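Local structure of endo-1,4-beta-mannanase (Eisenia fetida, 5Y6T) at residues N28-N33 and W324-N329; Q32-D37 and R67-C72; N180-T185 and D246-D251. The protein is an endo-1,4-beta-mannanase of glycoside hydrolase family 5, and so probably hydrolyses internal beta-1,4-mannosidic linkages in mannan polysaccharides. One frame throughout, in Å; residues are numbered along the deposited sequence.

The chain folds as the (beta/alpha)8 barrel of its family. Strand 20-28 pairs in parallel with both 65-72 and 322-325, so interactions 1 and 2, which start from the loop after strand 20-28, pack one loop at the C-terminal ends of neighbouring barrel strands. They share Q32 and N33, touch through I29 N and R67 O, and their centres lie about 9 Å apart. Interaction 3, built round a disulfide, ties peripheral elements; its centre is about 31 Å from that of interaction 1 and about 29 Å from that of interaction 2, on the opposite side of the chain's centre. Along the chain it follows interaction 2 and is nested in the long loop that interaction 1 closes.

Interaction 1: residues N28-N33 and W324-N329; sequences NIAWQN and WSWQAN
S325 O accepts two N-H groups of N28, the backbone N at 2.8 Å and the side-chain ND2 at 3.0 Å, where strands 20-28 and 322-325 lie parallel and close the (beta/alpha)8 barrel. The backbone N meets this oxygen nearly head-on, while ND2 arrives from above the carbonyl plane. Asparagine suits this buried site because its amide works at both ends: OD1 takes a hydrogen bond from R67, and ND2 also reaches G296 O. Beyond S325 the pairing continues from A328 N to N28 O at 2.8 Å. The cis peptide W326-Q327, as in related glycoside hydrolases, turns the chain where Q327 OE1 reaches A30 N at 2.8 Å, in the carbonyl plane and on a lone pair. The small A30 CB fits 3.7 Å from W326 CH2. This C-terminal end of the barrel is where such enzymes have their pocket, consistent with a Tris molecule near W326.

The other end is more open to solvent, W31 and N329 being partly exposed. With CG between its backbone N and carbonyl carbon (chi1 57°), W31 lays one indole face against Q327 OE1 and N329 ND2, the Q327 amide almost upright on the ring. With an alanine here, both amides would probably lose that aromatic cover and a gap would open beside W326 CH2. N329 ND2 points its N-H at W31 O, 2.8 Å away and almost straight at 173°.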
# COMPACT_ATOMS: atom_id res chain seq x y z
N ASN A 28 -0.31 3.97 8.77
CA ASN A 28 0.75 4.27 7.88
C ASN A 28 1.85 4.91 8.72
O ASN A 28 1.54 5.79 9.54
CB ASN A 28 0.33 5.28 6.83
CG ASN A 28 -0.59 4.71 5.80
OD1 ASN A 28 -0.13 4.27 4.76
ND2 ASN A 28 -1.89 4.80 6.04
N ILE A 29 3.09 4.50 8.51
CA ILE A 29 4.24 5.18 9.22
C ILE A 29 4.29 6.67 8.78
O ILE A 29 4.30 7.52 9.67
CB ILE A 29 5.56 4.43 9.20
CG1 ILE A 29 5.34 3.02 9.75
CG2 ILE A 29 6.64 5.14 9.99
CD1 ILE A 29 4.65 2.97 11.08
N ALA A 30 4.28 7.01 7.50
CA ALA A 30 4.66 6.16 6.36
C ALA A 30 6.19 6.11 6.13
O ALA A 30 6.70 5.31 5.34
CB ALA A 30 3.97 6.59 5.11
N TRP A 31 6.90 6.93 6.87
CA TRP A 31 8.34 7.03 6.85
C TRP A 31 8.83 7.70 8.12
O TRP A 31 8.04 8.21 8.87
CB TRP A 31 8.89 7.86 5.70
CG TRP A 31 8.34 9.29 5.66
CD1 TRP A 31 8.77 10.36 6.38
CD2 TRP A 31 7.19 9.71 4.94
NE1 TRP A 31 7.98 11.46 6.09
CE2 TRP A 31 7.00 11.09 5.22
CE3 TRP A 31 6.28 9.06 4.09
CZ2 TRP A 31 5.96 11.85 4.60
CZ3 TRP A 31 5.26 9.81 3.50
CH2 TRP A 31 5.07 11.17 3.79
N GLN A 32 10.13 7.60 8.35
CA GLN A 32 10.81 8.45 9.37
C GLN A 32 11.61 9.51 8.62
O GLN A 32 11.33 10.72 8.73
CB GLN A 32 11.71 7.61 10.26
CG GLN A 32 12.52 8.36 11.32
CD GLN A 32 11.67 9.07 12.35
OE1 GLN A 32 10.50 8.79 12.54
NE2 GLN A 32 12.28 10.05 13.01
N ASN A 33 12.60 9.06 7.86
CA ASN A 33 13.27 9.93 6.91
C ASN A 33 12.81 9.55 5.49
O ASN A 33 13.27 8.55 4.96
CB ASN A 33 14.77 9.77 7.02
CG ASN A 33 15.33 10.31 8.34
OD1 ASN A 33 14.59 10.93 9.13
ND2 ASN A 33 16.61 10.02 8.60
N TRP A 324 -5.89 1.76 7.87
CA TRP A 324 -4.62 2.34 8.22
C TRP A 324 -4.71 3.85 8.19
O TRP A 324 -4.89 4.42 7.16
CB TRP A 324 -3.51 1.91 7.32
CG TRP A 324 -3.22 0.42 7.38
CD1 TRP A 324 -3.18 -0.37 8.49
CD2 TRP A 324 -2.89 -0.43 6.28
NE1 TRP A 324 -2.87 -1.65 8.13
CE2 TRP A 324 -2.70 -1.71 6.77
CE3 TRP A 324 -2.78 -0.23 4.90
CZ2 TRP A 324 -2.36 -2.79 5.92
CZ3 TRP A 324 -2.46 -1.27 4.07
CH2 TRP A 324 -2.22 -2.54 4.58
N SER A 325 -4.57 4.47 9.38
CA SER A 325 -4.62 5.92 9.48
C SER A 325 -3.38 6.62 8.94
O SER A 325 -2.31 6.00 8.81
CB SER A 325 -4.89 6.29 10.94
OG SER A 325 -3.88 5.83 11.80
N TRP A 326 -3.51 7.92 8.69
CA TRP A 326 -2.47 8.74 8.14
C TRP A 326 -2.06 9.83 9.20
O TRP A 326 -2.89 10.66 9.57
CB TRP A 326 -2.92 9.43 6.84
CG TRP A 326 -1.79 10.13 6.19
CD1 TRP A 326 -1.47 11.47 6.27
CD2 TRP A 326 -0.75 9.52 5.42
NE1 TRP A 326 -0.27 11.72 5.60
CE2 TRP A 326 0.16 10.54 5.03
CE3 TRP A 326 -0.52 8.20 4.97
CZ2 TRP A 326 1.32 10.27 4.28
CZ3 TRP A 326 0.61 7.96 4.19
CH2 TRP A 326 1.50 9.00 3.86
N GLN A 327 -0.80 9.88 9.60
CA GLN A 327 0.26 8.88 9.54
C GLN A 327 1.01 9.00 10.90
O GLN A 327 0.94 10.04 11.59
CB GLN A 327 1.27 9.05 8.42
CG GLN A 327 1.89 10.44 8.37
CD GLN A 327 2.94 10.61 7.24
OE1 GLN A 327 3.63 9.64 6.82
NE2 GLN A 327 3.12 11.84 6.77
N ALA A 328 1.69 7.91 11.29
CA ALA A 328 2.32 7.76 12.64
C ALA A 328 3.30 8.87 12.94
O ALA A 328 3.39 9.28 14.09
CB ALA A 328 2.99 6.42 12.80
N ASN A 329 3.94 9.42 11.91
CA ASN A 329 4.97 10.42 12.14
C ASN A 329 4.34 11.79 12.37
O ASN A 329 5.04 12.75 12.75
CB ASN A 329 6.09 10.46 11.05
CG ASN A 329 5.61 10.92 9.69
OD1 ASN A 329 4.74 11.79 9.58
ND2 ASN A 329 6.18 10.34 8.65

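Interaction 2: residues Q32-D37 and R67-C72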
# COMPACT_ATOMS: atom_id res chain seq x y z
N GLN A 32 10.13 7.60 8.35
CA GLN A 32 10.81 8.45 9.37
C GLN A 32 11.61 9.51 8.62
O GLN A 32 11.33 10.72 8.73
CB GLN A 32 11.71 7.61 10.26
CG GLN A 32 12.52 8.36 11.32
CD GLN A 32 11.67 9.07 12.35
OE1 GLN A 32 10.50 8.79 12.54
NE2 GLN A 32 12.28 10.05 13.01
N ASN A 33 12.60 9.06 7.86
CA ASN A 33 13.27 9.93 6.91
C ASN A 33 12.81 9.55 5.49
O ASN A 33 13.27 8.55 4.96
CB ASN A 33 14.77 9.77 7.02
CG ASN A 33 15.33 10.31 8.34
OD1 ASN A 33 14.59 10.93 9.13
ND2 ASN A 33 16.61 10.02 8.60
N TYR A 34 11.89 10.33 4.91
CA TYR A 34 11.27 9.97 3.65
C TYR A 34 12.23 9.53 2.56
O TYR A 34 13.16 10.28 2.17
CB TYR A 34 10.48 11.19 3.17
CG TYR A 34 9.81 11.05 1.85
CD1 TYR A 34 8.50 10.55 1.74
CD2 TYR A 34 10.42 11.51 0.72
CE1 TYR A 34 7.89 10.49 0.48
CE2 TYR A 34 9.80 11.45 -0.52
CZ TYR A 34 8.53 10.96 -0.61
OH TYR A 34 7.94 10.91 -1.88
N GLY A 35 12.02 8.32 2.04
CA GLY A 35 12.79 7.72 0.98
C GLY A 35 14.19 7.33 1.40
O GLY A 35 14.92 6.79 0.60
N ARG A 36 14.52 7.52 2.71
CA ARG A 36 15.88 7.29 3.18
C ARG A 36 15.87 6.50 4.48
O ARG A 36 16.74 6.64 5.35
CB ARG A 36 16.60 8.64 3.33
CG ARG A 36 16.69 9.37 2.02
CD ARG A 36 17.48 10.66 2.12
NE ARG A 36 17.77 11.26 0.82
CZ ARG A 36 18.94 11.83 0.50
NH1 ARG A 36 19.95 11.87 1.37
NH2 ARG A 36 19.10 12.37 -0.70
N ASP A 37 14.87 5.63 4.64
CA ASP A 37 14.77 4.82 5.84
C ASP A 37 15.53 3.50 5.77
O ASP A 37 16.00 2.97 6.78
CB ASP A 37 13.30 4.55 6.13
CG ASP A 37 12.60 5.76 6.72
OD1 ASP A 37 13.21 6.37 7.63
OD2 ASP A 37 11.47 6.06 6.38
N ARG A 67 1.86 0.26 7.48
CA ARG A 67 2.26 0.47 6.09
C ARG A 67 3.42 1.42 6.03
O ARG A 67 3.38 2.49 6.61
CB ARG A 67 1.06 1.02 5.28
CG ARG A 67 1.31 1.26 3.79
CD ARG A 67 -0.07 1.46 3.14
NE ARG A 67 -0.02 1.80 1.72
CZ ARG A 67 -0.15 3.04 1.23
NH1 ARG A 67 -0.18 4.13 2.02
NH2 ARG A 67 -0.19 3.18 -0.10
N ILE A 68 4.47 1.04 5.33
CA ILE A 68 5.71 1.80 5.30
C ILE A 68 6.25 1.87 3.87
O ILE A 68 6.13 0.92 3.06
CB ILE A 68 6.77 1.18 6.24
CG1 ILE A 68 7.97 2.15 6.36
CG2 ILE A 68 7.20 -0.24 5.83
CD1 ILE A 68 8.78 1.93 7.63
N TRP A 69 6.88 2.98 3.56
CA TRP A 69 7.30 3.27 2.18
C TRP A 69 8.81 3.20 2.07
O TRP A 69 9.53 3.62 3.00
CB TRP A 69 6.86 4.64 1.77
CG TRP A 69 5.39 4.93 1.72
CD1 TRP A 69 4.35 4.13 2.13
CD2 TRP A 69 4.79 6.11 1.21
NE1 TRP A 69 3.13 4.80 1.95
CE2 TRP A 69 3.39 6.01 1.38
CE3 TRP A 69 5.30 7.30 0.65
CZ2 TRP A 69 2.51 7.03 0.98
CZ3 TRP A 69 4.42 8.28 0.25
CH2 TRP A 69 3.05 8.15 0.42
N VAL A 70 9.27 2.80 0.89
CA VAL A 70 10.72 2.57 0.70
C VAL A 70 11.30 3.49 -0.36
O VAL A 70 11.90 4.51 0.02
CB VAL A 70 11.05 1.09 0.40
CG1 VAL A 70 12.54 0.84 0.28
CG2 VAL A 70 10.42 0.15 1.46
N HIS A 71 11.19 3.22 -1.65
CA HIS A 71 11.92 4.05 -2.61
C HIS A 71 11.31 5.45 -2.81
O HIS A 71 12.04 6.41 -3.20
CB HIS A 71 11.98 3.42 -4.00
CG HIS A 71 12.54 2.02 -4.02
ND1 HIS A 71 13.76 1.70 -3.48
CD2 HIS A 71 12.09 0.91 -4.64
CE1 HIS A 71 14.04 0.43 -3.74
NE2 HIS A 71 13.02 -0.08 -4.43
N CYS A 72 9.99 5.53 -2.67
CA CYS A 72 9.26 6.81 -2.77
C CYS A 72 9.41 7.38 -4.18
O CYS A 72 8.97 6.74 -5.16
CB CYS A 72 9.70 7.78 -1.64
SG CYS A 72 9.26 7.16 0.01
O HOH W 1 14.51 7.05 -2.28
O HOH W 2 10.99 5.87 3.60
O HOH W 3 13.21 4.34 2.69
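One water is gripped by three groups: it gives protons to W69 O at 2.7 Å and to D37 OD2 at 2.8 Å, and it accepts from G35 N. It bridges a type II beta turn, N33 to R36, to residues 69-72 of barrel strand 65-72, where the chain turns a corner at V70 and H71. No direct hydrogen bond crosses this contact; a second water joins D37 N to V70 O, and a third lies between G35 O and H71 O. D37 also braces its own loop, its two oxygens accepting on their syn sides from Q32 N and N33 N, a pairing that the two-pronged carboxylate suits. At the third position of the turn, G35 has a positive phi of 70°, which favours glycine, and a side chain would crowd C72 CB; instead its CA approaches V70 O at 3.5 Å.

Packing supplies the rest. Y34 CG lies anti to the backbone N (chi1 177°), which carries the ring out across C72. Its CE1 meets the edge of the W69 indole, and its hydroxyl is hydrogen-bonded to N119. C72 lies over one face of the Y34 ring, CB in a CH-pi contact 3.5 Å from CZ, and SG in a sulfur-aromatic contact, 3.9 Å from the ring centroid and 21° off its normal.

Interaction 3: residues N180-T185 and D246-D251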
# COMPACT_ATOMS: atom_id res chain seq x y z
N ASN A 180 -9.67 0.98 -25.33
CA ASN A 180 -9.63 -0.10 -24.33
C ASN A 180 -10.09 0.50 -23.01
O ASN A 180 -9.49 1.43 -22.48
CB ASN A 180 -8.25 -0.69 -24.20
CG ASN A 180 -8.20 -1.88 -23.29
OD1 ASN A 180 -8.97 -2.00 -22.33
ND2 ASN A 180 -7.34 -2.81 -23.64
N PRO A 181 -11.23 0.03 -22.47
CA PRO A 181 -11.73 0.74 -21.26
C PRO A 181 -10.76 0.66 -20.10
O PRO A 181 -10.75 1.54 -19.26
CB PRO A 181 -13.04 -0.01 -20.91
CG PRO A 181 -13.32 -0.92 -22.03
CD PRO A 181 -12.13 -1.04 -22.94
N CYS A 182 -9.95 -0.36 -20.05
CA CYS A 182 -8.93 -0.48 -19.00
C CYS A 182 -7.98 0.71 -18.95
O CYS A 182 -7.44 1.04 -17.86
CB CYS A 182 -8.10 -1.75 -19.14
SG CYS A 182 -8.98 -3.23 -18.56
N PHE A 183 -7.79 1.36 -20.11
CA PHE A 183 -6.81 2.48 -20.25
C PHE A 183 -7.49 3.83 -20.34
O PHE A 183 -6.83 4.85 -20.31
CB PHE A 183 -5.94 2.25 -21.52
CG PHE A 183 -5.33 0.92 -21.61
CD1 PHE A 183 -5.08 0.11 -20.53
CD2 PHE A 183 -4.98 0.43 -22.85
CE1 PHE A 183 -4.54 -1.15 -20.67
CE2 PHE A 183 -4.40 -0.81 -23.01
CZ PHE A 183 -4.22 -1.63 -21.90
N ASP A 184 -8.79 3.83 -20.38
CA ASP A 184 -9.60 5.02 -20.55
C ASP A 184 -9.76 5.63 -19.17
O ASP A 184 -10.30 5.00 -18.26
CB ASP A 184 -10.93 4.64 -21.20
CG ASP A 184 -11.87 5.83 -21.33
OD1 ASP A 184 -12.14 6.48 -20.31
OD2 ASP A 184 -12.36 6.07 -22.46
N THR A 185 -9.33 6.87 -18.99
CA THR A 185 -9.45 7.60 -17.74
C THR A 185 -10.53 8.73 -17.68
O THR A 185 -10.47 9.57 -16.81
CB THR A 185 -8.11 8.19 -17.28
OG1 THR A 185 -7.63 9.07 -18.29
CG2 THR A 185 -7.06 7.06 -17.04
N ASP A 246 -7.60 -7.97 -12.28
CA ASP A 246 -6.71 -8.93 -12.96
C ASP A 246 -6.74 -8.68 -14.45
O ASP A 246 -5.70 -8.61 -15.08
CB ASP A 246 -7.14 -10.37 -12.71
CG ASP A 246 -7.08 -10.77 -11.27
OD1 ASP A 246 -6.79 -10.00 -10.34
OD2 ASP A 246 -7.27 -11.96 -11.03
N ASN A 247 -7.93 -8.47 -15.00
CA ASN A 247 -8.00 -8.31 -16.43
C ASN A 247 -7.29 -7.03 -16.89
O ASN A 247 -6.54 -7.12 -17.83
CB ASN A 247 -9.44 -8.28 -16.92
CG ASN A 247 -9.52 -8.15 -18.40
OD1 ASN A 247 -9.29 -9.12 -19.14
ND2 ASN A 247 -9.76 -6.93 -18.87
N CYS A 248 -7.47 -5.90 -16.20
CA CYS A 248 -6.78 -4.66 -16.62
C CYS A 248 -5.25 -4.75 -16.48
O CYS A 248 -4.54 -4.19 -17.35
CB CYS A 248 -7.35 -3.44 -15.98
SG CYS A 248 -9.04 -3.06 -16.50
N LEU A 249 -4.76 -5.27 -15.36
CA LEU A 249 -3.28 -5.39 -15.10
C LEU A 249 -2.66 -6.31 -16.12
O LEU A 249 -1.66 -6.00 -16.72
CB LEU A 249 -2.96 -5.88 -13.73
CG LEU A 249 -3.31 -4.88 -12.64
CD1 LEU A 249 -2.90 -5.33 -11.29
CD2 LEU A 249 -2.68 -3.51 -12.91
N ILE A 250 -3.30 -7.43 -16.38
CA ILE A 250 -2.78 -8.35 -17.42
C ILE A 250 -2.87 -7.77 -18.82
O ILE A 250 -1.91 -7.94 -19.62
CB ILE A 250 -3.47 -9.74 -17.35
CG1 ILE A 250 -3.19 -10.45 -16.02
CG2 ILE A 250 -2.89 -10.68 -18.43
CD1 ILE A 250 -4.12 -11.58 -15.65
N ASP A 251 -3.96 -7.07 -19.13
CA ASP A 251 -4.12 -6.43 -20.44
C ASP A 251 -2.98 -5.43 -20.67
O ASP A 251 -2.32 -5.43 -21.75
CB ASP A 251 -5.45 -5.76 -20.57
CG ASP A 251 -5.87 -5.58 -22.02
OD1 ASP A 251 -4.99 -5.82 -22.87
OD2 ASP A 251 -7.03 -5.19 -22.26
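C182 and C248 are joined by a disulfide, SG to SG 2.1 Å, which ties the loop after strand 165-166 to helix 246-253 at the periphery of the (beta/alpha)8 barrel. The bond links segments 61 residues apart in sequence. In each cysteine SG lies beside the backbone N and anti to the carbonyl carbon, and the S-S torsion of -75° is a left-handed twist, close to the usual right-angled value. It leaves C182 CB and C248 CB 3.7 Å apart. Both cysteines are buried, so the bridge is shielded although the neighbouring helix surface is exposed.

Hydrogen bonding adds a second tie one helical turn further on. N180 ND2 donates to D251 OD2 at 2.8 Å, almost straight at 174°; the carboxylate oxygen lies in the amide plane of N180, yet the donor comes from above the carboxylate plane. Asparagine is apt here because its other end is also used: OD1 accepts from C182 N at 3.0 Å, forming an Asx turn that fixes the amide and shapes the loop leading into the disulfide. The carbonyl of C182 is in turn bonded to Q205 of helix 201-218.

Van der Waals packing is modest. The F183 ring leans toward helix 201-218, where it touches Q202 and Q205, and spreads one face beneath the N180 amide, whose CG stands 3.9 Å above the ring plane. The ring edge faces helix 246-253, with F183 CZ 4.2 Å from D251 C.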